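Local coordinates for protein extracellular ligand-binding receptor (Desulfohalobium retbaense DSM 5692, PDB 5ERE) that probably serves as an extracellular receptor for small molecules, holding 2-oxo-4-methylpentanoic acid in a periplasmic-binding-protein module and cytosine in a PAS-like sensor module, at residues G33-I38 with T265-L270; E62-V67 with K85-V90; I129-M134 with A181-S186; G188-I193 with A215-A220. One frame throughout, in Å; residues are numbered along the deposited sequence.

Interaction 1: residues G33-I38 with T265-L270; sequences GSAFEI and TLSRAL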
# COMPACT_ATOMS: atom_id res chain seq x y z
N GLY A 33 -1.87 -12.88 -33.45
CA GLY A 33 -2.59 -13.32 -34.64
C GLY A 33 -3.67 -12.32 -35.03
O GLY A 33 -4.46 -12.58 -35.94
N SER A 34 -3.71 -11.20 -34.32
CA SER A 34 -4.60 -10.09 -34.66
C SER A 34 -6.08 -10.46 -34.52
O SER A 34 -6.82 -10.46 -35.51
CB SER A 34 -4.33 -9.62 -36.10
OG SER A 34 -2.93 -9.56 -36.35
N ALA A 35 -6.52 -10.78 -33.29
CA ALA A 35 -7.95 -11.02 -33.04
C ALA A 35 -8.80 -9.76 -33.30
O ALA A 35 -10.02 -9.85 -33.41
CB ALA A 35 -8.17 -11.51 -31.60
N PHE A 36 -8.18 -8.60 -33.41
CA PHE A 36 -8.91 -7.38 -33.74
C PHE A 36 -8.00 -6.41 -34.50
O PHE A 36 -6.78 -6.56 -34.49
CB PHE A 36 -9.48 -6.73 -32.48
CG PHE A 36 -8.45 -6.37 -31.44
CD1 PHE A 36 -8.07 -7.27 -30.45
CD2 PHE A 36 -7.86 -5.15 -31.45
CE1 PHE A 36 -7.11 -6.93 -29.48
CE2 PHE A 36 -6.90 -4.79 -30.47
CZ PHE A 36 -6.54 -5.68 -29.49
N GLU A 37 -8.61 -5.45 -35.20
CA GLU A 37 -7.88 -4.39 -35.88
C GLU A 37 -7.80 -3.15 -34.97
O GLU A 37 -8.76 -2.85 -34.24
CB GLU A 37 -8.56 -4.02 -37.20
CG GLU A 37 -8.86 -5.20 -38.10
CD GLU A 37 -7.88 -5.33 -39.24
OE1 GLU A 37 -8.27 -5.04 -40.39
OE2 GLU A 37 -6.72 -5.73 -38.98
N ILE A 38 -6.67 -2.45 -35.02
CA ILE A 38 -6.45 -1.23 -34.25
C ILE A 38 -6.54 -0.02 -35.15
O ILE A 38 -6.02 -0.05 -36.26
CB ILE A 38 -5.07 -1.21 -33.58
CG1 ILE A 38 -5.02 -2.18 -32.41
CG2 ILE A 38 -4.72 0.17 -33.06
CD1 ILE A 38 -5.88 -1.80 -31.27
N THR A 265 -4.97 -9.54 -23.28
CA THR A 265 -6.17 -10.01 -22.62
C THR A 265 -7.41 -9.65 -23.44
O THR A 265 -8.33 -10.45 -23.51
CB THR A 265 -6.25 -9.47 -21.20
OG1 THR A 265 -6.27 -8.03 -21.22
CG2 THR A 265 -5.05 -9.99 -20.41
N LEU A 266 -7.43 -8.48 -24.07
CA LEU A 266 -8.55 -8.09 -24.90
C LEU A 266 -8.67 -8.97 -26.15
O LEU A 266 -9.77 -9.27 -26.59
CB LEU A 266 -8.44 -6.63 -25.33
CG LEU A 266 -9.66 -6.00 -26.00
CD1 LEU A 266 -10.87 -6.04 -25.09
CD2 LEU A 266 -9.36 -4.53 -26.37
N SER A 267 -7.53 -9.34 -26.72
CA SER A 267 -7.48 -10.29 -27.82
C SER A 267 -8.17 -11.58 -27.44
O SER A 267 -8.96 -12.12 -28.22
CB SER A 267 -6.05 -10.61 -28.23
OG SER A 267 -5.52 -9.63 -29.07
N ARG A 268 -7.85 -12.08 -26.25
CA ARG A 268 -8.40 -13.36 -25.79
C ARG A 268 -9.90 -13.17 -25.60
O ARG A 268 -10.67 -14.02 -26.01
CB ARG A 268 -7.71 -13.86 -24.50
CG ARG A 268 -6.27 -14.44 -24.65
CD ARG A 268 -5.33 -14.19 -23.42
NE ARG A 268 -5.95 -14.54 -22.14
CZ ARG A 268 -5.54 -14.16 -20.93
NH1 ARG A 268 -4.46 -13.40 -20.78
NH2 ARG A 268 -6.22 -14.57 -19.86
N ALA A 269 -10.32 -12.04 -25.01
CA ALA A 269 -11.76 -11.77 -24.84
C ALA A 269 -12.51 -11.73 -26.18
O ALA A 269 -13.60 -12.25 -26.28
CB ALA A 269 -12.00 -10.42 -24.08
N LEU A 270 -11.94 -11.11 -27.21
CA LEU A 270 -12.70 -10.96 -28.44
C LEU A 270 -12.75 -12.30 -29.22
O LEU A 270 -13.75 -12.58 -29.88
CB LEU A 270 -12.12 -9.81 -29.28
CG LEU A 270 -12.29 -8.41 -28.63
CD1 LEU A 270 -11.56 -7.30 -29.40
CD2 LEU A 270 -13.74 -8.08 -28.54

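Interaction 2: residues E62-V67 with K85-V90; sequences ENLAAV and KDIFHV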
# COMPACT_ATOMS: atom_id res chain seq x y z
N GLU A 62 -18.21 1.81 -37.61
CA GLU A 62 -19.45 1.10 -37.31
C GLU A 62 -19.22 -0.14 -36.43
O GLU A 62 -19.95 -0.37 -35.46
CB GLU A 62 -20.16 0.69 -38.61
N ASN A 63 -18.21 -0.94 -36.78
CA ASN A 63 -17.91 -2.17 -36.06
C ASN A 63 -16.94 -1.96 -34.89
O ASN A 63 -16.02 -2.76 -34.66
CB ASN A 63 -17.34 -3.22 -37.03
N LEU A 64 -17.16 -0.88 -34.13
CA LEU A 64 -16.31 -0.54 -33.00
C LEU A 64 -16.57 -1.38 -31.74
O LEU A 64 -17.54 -1.16 -31.02
CB LEU A 64 -16.50 0.95 -32.70
CG LEU A 64 -15.53 1.54 -31.68
CD1 LEU A 64 -14.10 1.41 -32.21
CD2 LEU A 64 -15.86 2.99 -31.40
N ALA A 65 -15.66 -2.31 -31.46
CA ALA A 65 -15.77 -3.22 -30.32
C ALA A 65 -15.42 -2.56 -28.97
O ALA A 65 -15.95 -2.95 -27.92
CB ALA A 65 -14.88 -4.42 -30.55
N ALA A 66 -14.50 -1.59 -29.01
CA ALA A 66 -14.02 -0.92 -27.80
C ALA A 66 -13.24 0.35 -28.10
O ALA A 66 -12.75 0.56 -29.21
CB ALA A 66 -13.13 -1.82 -26.99
N VAL A 67 -13.10 1.15 -27.06
CA VAL A 67 -12.28 2.36 -27.09
C VAL A 67 -11.34 2.31 -25.92
O VAL A 67 -11.77 2.13 -24.80
CB VAL A 67 -13.13 3.65 -27.01
CG1 VAL A 67 -12.21 4.91 -27.02
CG2 VAL A 67 -14.02 3.71 -28.17
N LYS A 85 -23.18 5.77 -24.98
CA LYS A 85 -23.26 5.19 -26.32
C LYS A 85 -23.10 3.68 -26.30
O LYS A 85 -23.09 3.04 -27.35
CB LYS A 85 -22.19 5.81 -27.23
CG LYS A 85 -22.33 7.32 -27.38
CD LYS A 85 -21.43 7.88 -28.46
CE LYS A 85 -21.64 9.38 -28.63
NZ LYS A 85 -22.95 9.70 -29.25
N ASP A 86 -22.99 3.13 -25.10
CA ASP A 86 -22.79 1.70 -24.87
C ASP A 86 -21.63 1.12 -25.69
O ASP A 86 -21.79 0.16 -26.45
CB ASP A 86 -24.09 0.95 -25.16
CG ASP A 86 -24.25 -0.28 -24.28
OD1 ASP A 86 -23.81 -0.25 -23.10
OD2 ASP A 86 -24.82 -1.28 -24.78
N ILE A 87 -20.46 1.74 -25.51
CA ILE A 87 -19.21 1.27 -26.09
C ILE A 87 -18.26 0.85 -24.97
O ILE A 87 -18.04 1.59 -24.01
CB ILE A 87 -18.50 2.36 -26.91
CG1 ILE A 87 -19.46 2.99 -27.93
CG2 ILE A 87 -17.27 1.78 -27.60
CD1 ILE A 87 -19.90 2.04 -29.03
N PHE A 88 -17.68 -0.34 -25.10
CA PHE A 88 -16.79 -0.81 -24.09
C PHE A 88 -15.53 0.11 -24.03
O PHE A 88 -15.02 0.60 -25.05
CB PHE A 88 -16.40 -2.26 -24.34
CG PHE A 88 -15.43 -2.80 -23.34
CD1 PHE A 88 -15.80 -2.93 -22.01
CD2 PHE A 88 -14.15 -3.14 -23.72
CE1 PHE A 88 -14.89 -3.40 -21.07
CE2 PHE A 88 -13.23 -3.61 -22.78
CZ PHE A 88 -13.61 -3.75 -21.47
N HIS A 89 -15.11 0.39 -22.81
CA HIS A 89 -14.09 1.39 -22.57
C HIS A 89 -13.01 0.84 -21.67
O HIS A 89 -13.30 0.27 -20.62
CB HIS A 89 -14.70 2.67 -21.96
CG HIS A 89 -13.70 3.76 -21.73
ND1 HIS A 89 -13.70 4.53 -20.58
CD2 HIS A 89 -12.65 4.19 -22.47
CE1 HIS A 89 -12.70 5.39 -20.63
NE2 HIS A 89 -12.05 5.22 -21.77
N VAL A 90 -11.76 1.01 -22.09
CA VAL A 90 -10.63 0.64 -21.26
C VAL A 90 -9.75 1.90 -21.02
O VAL A 90 -9.48 2.64 -21.94
CB VAL A 90 -9.75 -0.45 -21.89
CG1 VAL A 90 -8.63 -0.80 -20.96
CG2 VAL A 90 -10.61 -1.70 -22.19
O HOH W 1 -18.34 -2.21 -27.12

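Interaction 3: residues I129-M134 with A181-S186; sequences IAVLAM and ALVLIS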
# COMPACT_ATOMS: atom_id res chain seq x y z
N ILE A 129 7.18 19.64 3.08
CA ILE A 129 6.91 19.00 1.77
C ILE A 129 6.37 19.95 0.71
O ILE A 129 5.27 20.48 0.86
CB ILE A 129 5.86 17.85 1.91
CG1 ILE A 129 6.42 16.69 2.73
CG2 ILE A 129 5.41 17.33 0.52
CD1 ILE A 129 5.33 15.69 3.23
N ALA A 130 7.09 20.11 -0.40
CA ALA A 130 6.56 20.88 -1.53
C ALA A 130 6.10 19.93 -2.65
O ALA A 130 6.72 18.88 -2.89
CB ALA A 130 7.60 21.86 -2.05
N VAL A 131 5.01 20.31 -3.32
CA VAL A 131 4.52 19.62 -4.50
C VAL A 131 4.49 20.56 -5.70
O VAL A 131 3.93 21.65 -5.63
CB VAL A 131 3.10 19.05 -4.29
CG1 VAL A 131 2.71 18.02 -5.43
CG2 VAL A 131 3.01 18.40 -2.95
N LEU A 132 5.12 20.13 -6.79
CA LEU A 132 4.93 20.72 -8.11
C LEU A 132 4.26 19.68 -9.04
O LEU A 132 4.88 18.64 -9.33
CB LEU A 132 6.27 21.18 -8.68
CG LEU A 132 6.28 21.92 -10.02
CD1 LEU A 132 5.28 23.08 -10.07
CD2 LEU A 132 7.68 22.44 -10.29
N ALA A 133 3.03 19.96 -9.48
CA ALA A 133 2.24 18.97 -10.23
C ALA A 133 1.71 19.48 -11.56
O ALA A 133 1.30 20.64 -11.69
CB ALA A 133 1.08 18.48 -9.38
N MSE A 134 1.70 18.60 -12.54
CA MSE A 134 1.13 18.89 -13.85
C MSE A 134 -0.28 19.40 -13.67
O MSE A 134 -1.02 18.86 -12.85
CB MSE A 134 1.14 17.62 -14.76
CG MSE A 134 0.40 16.44 -14.19
SE MSE A 134 0.48 14.82 -15.43
CE MSE A 134 2.38 14.42 -15.33
N ALA A 181 11.30 17.89 1.17
CA ALA A 181 11.11 17.02 0.01
C ALA A 181 10.26 17.74 -1.02
O ALA A 181 9.26 18.38 -0.68
CB ALA A 181 10.49 15.70 0.43
N LEU A 182 10.69 17.66 -2.27
CA LEU A 182 9.92 18.18 -3.39
C LEU A 182 9.30 17.04 -4.20
O LEU A 182 10.01 16.35 -4.91
CB LEU A 182 10.80 19.03 -4.31
CG LEU A 182 10.15 19.62 -5.58
CD1 LEU A 182 8.88 20.38 -5.27
CD2 LEU A 182 11.14 20.52 -6.33
N VAL A 183 7.99 16.91 -4.11
CA VAL A 183 7.23 15.93 -4.86
C VAL A 183 6.80 16.42 -6.23
O VAL A 183 6.00 17.36 -6.36
CB VAL A 183 5.98 15.51 -4.07
CG1 VAL A 183 4.95 14.74 -4.97
CG2 VAL A 183 6.42 14.68 -2.89
N LEU A 184 7.30 15.76 -7.27
CA LEU A 184 6.95 16.09 -8.64
C LEU A 184 5.89 15.16 -9.23
O LEU A 184 6.17 13.99 -9.48
CB LEU A 184 8.19 16.02 -9.49
CG LEU A 184 9.32 16.87 -8.89
CD1 LEU A 184 10.52 16.65 -9.73
CD2 LEU A 184 8.95 18.38 -8.82
N ILE A 185 4.68 15.67 -9.49
CA ILE A 185 3.69 14.85 -10.20
C ILE A 185 3.93 15.10 -11.70
O ILE A 185 3.32 15.95 -12.34
CB ILE A 185 2.23 15.14 -9.77
CG1 ILE A 185 2.09 15.14 -8.24
CG2 ILE A 185 1.30 14.09 -10.36
CD1 ILE A 185 2.69 13.90 -7.52
N SER A 186 4.87 14.33 -12.22
CA SER A 186 5.50 14.54 -13.50
C SER A 186 5.83 13.21 -14.18
O SER A 186 6.16 12.21 -13.53
CB SER A 186 6.82 15.34 -13.35
OG SER A 186 6.70 16.45 -12.50

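Interaction 4: residues G188-I193 with A215-A220; sequences GEAATI and AEVLAA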
# COMPACT_ATOMS: atom_id res chain seq x y z
N GLY A 188 8.24 12.48 -17.91
CA GLY A 188 9.64 12.71 -18.29
C GLY A 188 10.13 14.15 -18.10
O GLY A 188 11.33 14.37 -17.98
N GLU A 189 9.20 15.12 -18.09
CA GLU A 189 9.54 16.54 -18.00
C GLU A 189 10.20 16.85 -16.65
O GLU A 189 10.76 17.93 -16.44
CB GLU A 189 8.28 17.44 -18.20
CG GLU A 189 7.24 17.42 -17.06
CD GLU A 189 6.23 16.27 -17.20
OE1 GLU A 189 6.48 15.39 -18.02
OE2 GLU A 189 5.19 16.28 -16.50
N ALA A 190 10.13 15.89 -15.73
CA ALA A 190 10.80 15.99 -14.45
C ALA A 190 12.30 16.18 -14.57
O ALA A 190 12.89 16.70 -13.65
CB ALA A 190 10.51 14.76 -13.60
N ALA A 191 12.93 15.75 -15.66
CA ALA A 191 14.37 15.96 -15.81
C ALA A 191 14.71 17.46 -15.96
O ALA A 191 15.76 17.92 -15.52
CB ALA A 191 14.90 15.19 -17.00
N THR A 192 13.81 18.22 -16.57
CA THR A 192 13.96 19.66 -16.70
C THR A 192 13.61 20.37 -15.39
O THR A 192 14.32 21.30 -14.95
CB THR A 192 13.08 20.20 -17.84
OG1 THR A 192 13.59 19.70 -19.07
CG2 THR A 192 13.07 21.75 -17.88
N ILE A 193 12.51 19.95 -14.78
CA ILE A 193 12.12 20.48 -13.48
C ILE A 193 13.29 20.30 -12.50
O ILE A 193 13.69 21.26 -11.85
CB ILE A 193 10.84 19.81 -12.96
CG1 ILE A 193 9.66 20.14 -13.87
CG2 ILE A 193 10.49 20.30 -11.57
CD1 ILE A 193 8.37 19.29 -13.60
N ALA A 215 13.39 7.56 -19.75
CA ALA A 215 14.81 7.58 -20.06
C ALA A 215 15.40 8.99 -19.88
O ALA A 215 16.52 9.15 -19.43
CB ALA A 215 15.03 7.09 -21.47
N GLU A 216 14.61 9.99 -20.22
CA GLU A 216 15.00 11.39 -20.07
C GLU A 216 15.45 11.67 -18.63
O GLU A 216 16.46 12.34 -18.37
CB GLU A 216 13.80 12.25 -20.48
CG GLU A 216 13.89 13.73 -20.28
CD GLU A 216 12.65 14.45 -20.81
OE1 GLU A 216 11.69 13.74 -21.23
OE2 GLU A 216 12.62 15.70 -20.81
N VAL A 217 14.71 11.10 -17.68
CA VAL A 217 14.95 11.33 -16.28
C VAL A 217 16.28 10.69 -15.87
O VAL A 217 17.06 11.29 -15.12
CB VAL A 217 13.76 10.81 -15.43
CG1 VAL A 217 14.10 10.69 -13.96
CG2 VAL A 217 12.59 11.74 -15.60
N LEU A 218 16.57 9.50 -16.39
CA LEU A 218 17.83 8.81 -16.11
C LEU A 218 19.06 9.52 -16.71
O LEU A 218 20.12 9.58 -16.09
CB LEU A 218 17.74 7.38 -16.64
CG LEU A 218 19.01 6.54 -16.60
CD1 LEU A 218 19.60 6.48 -15.22
CD2 LEU A 218 18.65 5.15 -17.07
N ALA A 219 18.90 10.04 -17.92
CA ALA A 219 19.96 10.75 -18.63
C ALA A 219 20.42 11.98 -17.86
O ALA A 219 21.58 12.38 -17.94
CB ALA A 219 19.47 11.15 -20.01
N ALA A 220 19.48 12.57 -17.12
CA ALA A 220 19.70 13.76 -16.34
C ALA A 220 20.08 13.44 -14.90
O ALA A 220 19.81 14.24 -14.00
CB ALA A 220 18.46 14.64 -16.38

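Interaction 1: residues G33-I38 with T265-L270
F36 and A35, in the turn that leads into strand 37-42, pack against one flank of helix 254-271 through S267, L270 and L266. The apolar part centres on the phenyl ring. L270 CD1 lies 3.6 Å from F36 CD1 and also reaches F36 CB, the two side chains crossing at about a right angle, while L266 CD2 stands farther off at 4.4 Å from F36 CZ. With F36 CG set between its own backbone N and carbonyl carbon (chi1 58°), the ring extends along the helix; S267 CA meets its edge in plane, as does CD1 of I38 from the same segment. The second kind of contact sets carbon against oxygen. F36 CE1 comes within 3.2 Å of S267 OG, and the methyl of A35 rests 3.5 Å from S267 O. The S267 hydroxyl is itself hydrogen-bonded to C263 O, one turn back in the helix. V4 of strand 3-8 and L29 of helix 15-32 also touch the ring. No hydrogen bond links the two segments, so the buried flank of helix 254-271 is joined to the residues leading into the edge strand by shape and dispersion, perhaps with slight attraction between the ring C-H and the hydroxyl oxygen.

Interaction 2: residues E62-V67 with K85-V90
V67 turns CG1 anti to its backbone N (chi1 179°), which leaves CG2 beside that N and directed at I87; there it meets I87 CG2 at 3.8 Å, the branches passing at a slant. In F88 the ring is likewise anti to N (chi1 178°), and A66 CB sits at the ring edge, near its plane, 3.7 Å from F88 CD2. The H89 imidazole presents its edge to V67 O, 3.2 Å from H89 CD2. Between the backbones, V67 N donates to F88 O at 2.8 Å and V90 N to V67 O at 2.9 Å, the alternating pattern of parallel strands. Earlier in strand 64-70 A65 leaves extended geometry, and a water bridges the two backbones: it donates to A65 O at 2.6 Å and accepts from F88 N at 2.8 Å. The strands belong to a beta-alpha-beta unit whose helix, 72-84, packs on H89, while V67 faces helix 47-60. The imidazole is held by T105 OG1 at ND1 and S69 OG at NE2, which should fix its rotation. V67 O thus receives one conventional hydrogen bond and weak C-H contacts from H89 CA and CD2, and the water carries the pairing across the point where the strands diverge.

Interaction 3: residues I129-M134 with A181-S186
Two neighbouring parallel strands of the second Rossmann-like lobe of this periplasmic-binding-protein fold, I129-M134 and A181-I185, pair here in the interior of the sheet; 154-160 lies beyond the first and 205-208 beyond the second. Five backbone hydrogen bonds zip them together. A130 N gives to A181 O at 2.8 Å and V183 N to A130 O at 2.6 Å, both nearly along the C=O axis. The next two are more tilted from the carbonyl planes: L132 N to V183 O at 2.9 Å, then I185 N to L132 O. M134 N closes the series on I185 O at 3.1 Å, in the plane of that carbonyl. One face carries V131, V183, A133 and I185 under helix 137-149. V131 and V183 stand side by side, pointing the same way, with their CG1 methyls 4.0 Å apart, and A133 CB meets I185 CB at 3.6 Å. The other face presents A130, L132, L182 and L184 to helices 168-175 and 190-199; L182 CD1 reaches across to A130 CB and A130 O, and L184 CD2 touches L132 CB. At the C-terminal end of the strands the S186 hydroxyl is hydrogen-bonded to Y160 OH, and M134, a selenomethionine, comes within about 4 Å of the bound 2-oxo-4-methylpentanoic acid, nearest atoms of side chain and ligand. Its chain bends at chi3 (66°), bringing M134 CE across the strand end to within 3.6 Å of S186 CA.

Interaction 4: residues G188-I193 with A215-A220
The carboxylate of E216 turns one face to the backbone of G188, whose carbonyl oxygen sits squarely above the carboxyl carbon: G188 O to E216 CD is 3.1 Å. The two carboxylate oxygens are almost evenly spaced around that point, E216 OE1 at 3.3 Å and E216 OE2 at 3.4 Å from G188 O. All three oxygens are acceptors, so the carbonyl oxygen rests over the carboxylate face without a hydrogen bond, and the negative group may find it electrostatically costly. G188 has no side chain, and E216 OE1 lies close over it, 3.5 Å from G188 C. An extended chain (chi1 174°, chi2 177°) carries the carboxylate across from helix 215-219, its CG passing over the A191 methyl. A191 CB is at the middle of the apolar part, 3.7 Å from A220 CB and 3.5 Å from E216 O, while V217 CG2 reaches A190 CB at 4.2 Å. On the far side of this turn E189 is hydrogen-bonded to Y160 OH. The N-terminal turn of helix 190-199 thus meets the short helix 215-219 and A220 just after it; each helix follows a parallel strand, 181-185 or 205-208, an arrangement typical of a Rossmann-like lobe, where such strand-to-helix connections border the ligand cleft.

All four contacts lie in the periplasmic-binding-protein module, two in each lobe. Interactions 1 and 2 share the first parallel sheet, their centres 14 Å apart, and touch where L266 CD1 packs on F88 CE2 at 4.1 Å. Interactions 3 and 4, also 14 Å apart, belong to the second sheet and its helices; I193 of helix 190-199 packs on L132, L184 and S186. Between the lobes the centres stand 35 to 39 Å apart. Interaction 1 spans the other three along the chain, bringing late helix 254-271 back to the first lobe, as expected of a module whose chain crosses between lobes. 2-oxo-4-methylpentanoic acid binds between the lobes, on the side of interactions 3 and 4 near M134 and E189.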